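Local coordinates for protein uncharacterized HTH-type transcriptional regulator SAR2349 (Staphylococcus aureus, PDB 4EM2) that probably binds DNA as a MarR-family transcriptional regulator and here holds the aromatic ligand salicylate in several pockets, at residues L68-I73 with L122-K127. Numbering follows the deposited sequence.
Sequences LILRDI and LTLTPK. With SAL (2-hydroxybenzoic acid), chain B; SAL (2-hydroxybenzoic acid), chain E.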
ATOM      1  N   LEU A  68       0.645  -3.294   2.487  1.00 21.35           N
ATOM      2  CA  LEU A  68       1.478  -2.320   1.798  1.00 20.45           C
ATOM      3  C   LEU A  68       2.868  -2.837   1.521  1.00 22.74           C
ATOM      4  O   LEU A  68       3.447  -2.621   0.403  1.00 23.09           O
ATOM      5  CB  LEU A  68       1.521  -0.998   2.629  1.00 21.66           C
ATOM      6  CG  LEU A  68       0.145  -0.297   2.665  1.00 21.88           C
ATOM      7  CD1 LEU A  68       0.257   0.997   3.613  1.00 25.72           C
ATOM      8  CD2 LEU A  68      -0.238   0.181   1.254  1.00 25.60           C
ATOM      9  N   ILE A  69       3.447  -3.514   2.517  1.00 22.89           N
ATOM     10  CA  ILE A  69       4.811  -4.051   2.341  1.00 22.88           C
ATOM     11  C   ILE A  69       4.721  -5.199   1.310  1.00 25.32           C
ATOM     12  O   ILE A  69       5.582  -5.308   0.431  1.00 26.48           O
ATOM     13  CB  ILE A  69       5.353  -4.608   3.660  1.00 23.81           C
ATOM     14  CG1 ILE A  69       5.520  -3.458   4.700  1.00 24.41           C
ATOM     15  CG2 ILE A  69       6.681  -5.342   3.431  1.00 25.20           C
ATOM     16  CD1 ILE A  69       6.277  -2.331   4.245  1.00 26.16           C
ATOM     17  N   LEU A  70       3.674  -6.020   1.414  1.00 23.35           N
ATOM     18  CA  LEU A  70       3.519  -7.144   0.474  1.00 24.66           C
ATOM     19  C   LEU A  70       3.485  -6.621  -0.960  1.00 24.50           C
ATOM     20  O   LEU A  70       4.201  -7.123  -1.842  1.00 24.67           O
ATOM     21  CB  LEU A  70       2.230  -7.934   0.748  1.00 23.81           C
ATOM     22  CG  LEU A  70       2.033  -9.201  -0.154  1.00 26.28           C
ATOM     23  CD1 LEU A  70       3.103 -10.240   0.265  1.00 28.39           C
ATOM     24  CD2 LEU A  70       0.646  -9.837  -0.021  1.00 25.04           C
ATOM     25  N   ARG A  71       2.685  -5.579  -1.170  1.00 23.72           N
ATOM     26  CA  ARG A  71       2.510  -4.997  -2.473  1.00 24.78           C
ATOM     27  C   ARG A  71       3.835  -4.434  -2.932  1.00 25.20           C
ATOM     28  O   ARG A  71       4.227  -4.588  -4.102  1.00 25.25           O
ATOM     29  CB  ARG A  71       1.440  -3.873  -2.412  1.00 25.70           C
ATOM     30  CG  ARG A  71       1.092  -3.209  -3.802  1.00 28.07           C
ATOM     31  CD  ARG A  71      -0.036  -2.122  -3.645  1.00 29.06           C
ATOM     32  NE  ARG A  71       0.421  -1.009  -2.790  1.00 33.14           N
ATOM     33  CZ  ARG A  71      -0.225   0.170  -2.661  1.00 36.36           C
ATOM     34  NH1 ARG A  71      -1.369   0.379  -3.323  1.00 33.17           N
ATOM     35  NH2 ARG A  71       0.304   1.169  -1.913  1.00 34.52           N
ATOM     36  N   ASP A  72       4.523  -3.752  -2.019  1.00 25.69           N
ATOM     37  CA  ASP A  72       5.792  -3.143  -2.370  1.00 26.26           C
ATOM     38  C   ASP A  72       6.767  -4.209  -2.859  1.00 25.15           C
ATOM     39  O   ASP A  72       7.464  -4.008  -3.852  1.00 24.80           O
ATOM     40  CB  ASP A  72       6.404  -2.397  -1.176  1.00 25.07           C
ATOM     41  CG  ASP A  72       7.809  -1.873  -1.480  1.00 29.25           C
ATOM     42  OD1 ASP A  72       8.772  -2.675  -1.303  1.00 30.09           O
ATOM     43  OD2 ASP A  72       7.939  -0.699  -1.904  1.00 24.45           O
ATOM     44  N   ILE A  73       6.833  -5.320  -2.145  1.00 23.98           N
ATOM     45  CA  ILE A  73       7.754  -6.388  -2.532  1.00 24.30           C
ATOM     46  C   ILE A  73       7.305  -6.935  -3.928  1.00 27.82           C
ATOM     47  O   ILE A  73       8.131  -7.166  -4.815  1.00 29.08           O
ATOM     48  CB  ILE A  73       7.709  -7.526  -1.486  1.00 22.96           C
ATOM     49  CG1 ILE A  73       8.318  -7.021  -0.167  1.00 24.00           C
ATOM     50  CG2 ILE A  73       8.508  -8.701  -1.933  1.00 22.62           C
ATOM     51  CD1 ILE A  73       8.293  -7.989   0.954  1.00 20.15           C
ATOM     52  N   LEU A 122      14.175 -10.551  -0.672  1.00 27.88           N
ATOM     53  CA  LEU A 122      12.811 -10.944  -0.336  1.00 28.27           C
ATOM     54  C   LEU A 122      11.939 -11.052  -1.569  1.00 27.70           C
ATOM     55  O   LEU A 122      11.956 -10.161  -2.429  1.00 25.90           O
ATOM     56  CB  LEU A 122      12.181  -9.883   0.589  1.00 27.25           C
ATOM     57  CG  LEU A 122      13.071  -9.480   1.771  1.00 29.49           C
ATOM     58  CD1 LEU A 122      12.612  -8.102   2.375  1.00 28.69           C
ATOM     59  CD2 LEU A 122      13.023 -10.554   2.791  1.00 27.62           C
ATOM     60  N   THR A 123      11.157 -12.124  -1.641  1.00 26.89           N
ATOM     61  CA  THR A 123      10.250 -12.295  -2.761  1.00 27.73           C
ATOM     62  C   THR A 123       8.966 -12.931  -2.258  1.00 26.97           C
ATOM     63  O   THR A 123       8.964 -13.548  -1.194  1.00 27.13           O
ATOM     64  CB  THR A 123      10.829 -13.265  -3.826  1.00 29.05           C
ATOM     65  OG1 THR A 123      11.238 -14.455  -3.158  1.00 30.65           O
ATOM     66  CG2 THR A 123      11.983 -12.616  -4.585  1.00 25.67           C
ATOM     67  N   LEU A 124       7.891 -12.816  -3.039  1.00 25.51           N
ATOM     68  CA  LEU A 124       6.622 -13.412  -2.613  1.00 25.28           C
ATOM     69  C   LEU A 124       6.666 -14.889  -2.786  1.00 26.08           C
ATOM     70  O   LEU A 124       7.286 -15.383  -3.725  1.00 24.26           O
ATOM     71  CB  LEU A 124       5.436 -12.942  -3.465  1.00 25.09           C
ATOM     72  CG  LEU A 124       5.003 -11.449  -3.531  1.00 28.76           C
ATOM     73  CD1 LEU A 124       3.502 -11.360  -3.730  1.00 27.99           C
ATOM     74  CD2 LEU A 124       5.416 -10.696  -2.328  1.00 28.23           C
ATOM     75  N   THR A 125       6.001 -15.598  -1.885  1.00 27.32           N
ATOM     76  CA  THR A 125       5.846 -17.069  -2.043  1.00 26.12           C
ATOM     77  C   THR A 125       4.625 -17.258  -2.956  1.00 24.87           C
ATOM     78  O   THR A 125       3.894 -16.300  -3.239  1.00 24.60           O
ATOM     79  CB  THR A 125       5.420 -17.716  -0.763  1.00 26.09           C
ATOM     80  OG1 THR A 125       4.159 -17.111  -0.397  1.00 26.32           O
ATOM     81  CG2 THR A 125       6.490 -17.507   0.331  1.00 25.97           C
ATOM     82  N   PRO A 126       4.358 -18.503  -3.414  1.00 25.70           N
ATOM     83  CA  PRO A 126       3.176 -18.708  -4.294  1.00 24.62           C
ATOM     84  C   PRO A 126       1.851 -18.264  -3.611  1.00 24.46           C
ATOM     85  O   PRO A 126       0.907 -17.755  -4.265  1.00 25.73           O
ATOM     86  CB  PRO A 126       3.189 -20.215  -4.573  1.00 25.95           C
ATOM     87  CG  PRO A 126       4.745 -20.533  -4.620  1.00 26.07           C
ATOM     88  CD  PRO A 126       5.274 -19.672  -3.428  1.00 26.55           C
ATOM     89  N   LYS A 127       1.764 -18.524  -2.313  1.00 23.04           N
ATOM     90  CA  LYS A 127       0.592 -18.112  -1.525  1.00 23.41           C
ATOM     91  C   LYS A 127       0.521 -16.585  -1.565  1.00 22.04           C
ATOM     92  O   LYS A 127      -0.547 -15.990  -1.788  1.00 26.19           O
ATOM     93  CB  LYS A 127       0.790 -18.574  -0.090  1.00 24.38           C
ATOM     94  CG  LYS A 127      -0.419 -18.334   0.819  1.00 25.80           C
ATOM     95  CD  LYS A 127      -0.110 -18.802   2.260  1.00 25.66           C
ATOM     96  CE  LYS A 127      -1.170 -18.326   3.221  1.00 27.49           C
ATOM     97  NZ  LYS A 127      -0.736 -18.483   4.658  1.00 26.75           N
TER
HETATM   98  C1' SAL B 501      -1.026   4.445   1.312  1.00 37.82           C
HETATM   99  O1' SAL B 501      -0.224   4.617   0.386  1.00 38.52           O
HETATM  100  O2' SAL B 501      -0.906   5.131   2.482  1.00 34.65           O
HETATM  101  C1  SAL B 501      -2.072   3.434   1.196  1.00 32.61           C
HETATM  102  C2  SAL B 501      -2.387   2.829  -0.053  1.00 33.37           C
HETATM  103  C3  SAL B 501      -3.381   1.844  -0.142  1.00 33.01           C
HETATM  104  C4  SAL B 501      -4.063   1.456   1.022  1.00 32.35           C
HETATM  105  C5  SAL B 501      -3.758   2.061   2.261  1.00 32.03           C
HETATM  106  C6  SAL B 501      -2.771   3.045   2.350  1.00 32.44           C
HETATM  107  O2  SAL B 501      -1.750   3.184  -1.128  1.00 36.60           O
HETATM  108  C1' SAL E 504       3.445   1.400   4.861  1.00 49.67           C
HETATM  109  O1' SAL E 504       2.809   2.379   4.452  1.00 49.75           O
HETATM  110  O2' SAL E 504       4.304   0.787   4.016  1.00 49.30           O
HETATM  111  C1  SAL E 504       3.312   0.912   6.278  1.00 47.13           C
HETATM  112  C2  SAL E 504       2.755   1.767   7.299  1.00 47.59           C
HETATM  113  C3  SAL E 504       2.659   1.263   8.639  1.00 48.42           C
HETATM  114  C4  SAL E 504       3.101  -0.059   8.958  1.00 48.69           C
HETATM  115  C5  SAL E 504       3.648  -0.903   7.944  1.00 46.46           C
HETATM  116  C6  SAL E 504       3.752  -0.427   6.621  1.00 46.02           C
HETATM  117  O2  SAL E 504       2.319   3.077   6.997  1.00 47.59           O
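Ile73 and Leu124 bury the most surface here, with Leu122 and Leu70 next. The 68-73 segment of helix 64-76 meets strand 122-124 nearly at a right angle, 98° between their directions, and the axes come within 8.5 Å. Ile73 faces the strand. Its CG2 branch, anti to the backbone N, rests 3.7 Å from Leu124 CD2. The same methyl lies over the strand backbone, 3.8 Å from Leu122 O and 4.1 Å from Thr123 CA. The longer branch of Ile73 ends at CD1, 4.3 Å from Leu122 CB. Leu70, three residues before Ile73 on the helix, meets Leu124 CD2 with its CD1 at 3.5 Å. The two leucine side chains cross at about a right angle. Leu124 CD2 thus touches both helix residues, and the side chains meet through apolar groups alone. Ile108 of the partner strand 108-110 touches both Leu70 and Ile73, while Ile84 of helix 81-88 touches Ile73 and Leu122. Gln77 OE1 accepts a hydrogen bond from Leu124 N.

Salicylate lies beside other residues of the helix. Arg71 NH2 donates a hydrogen bond to the phenol oxygen O2 of SAL in chain B, 3.0 Å away, with an N-H...O angle of 152°. The oxygen comes in at the rim of the guanidinium, close to level with it. Leu68 reaches both ligands: CD2 lies against the ring of this one and CD1 beside the carboxyl group of SAL in chain E. The packing joins helix 64-76 to the two-stranded antiparallel wing (strands 108-110 and 122-124) of the winged helix-turn-helix domain characteristic of MarR regulators.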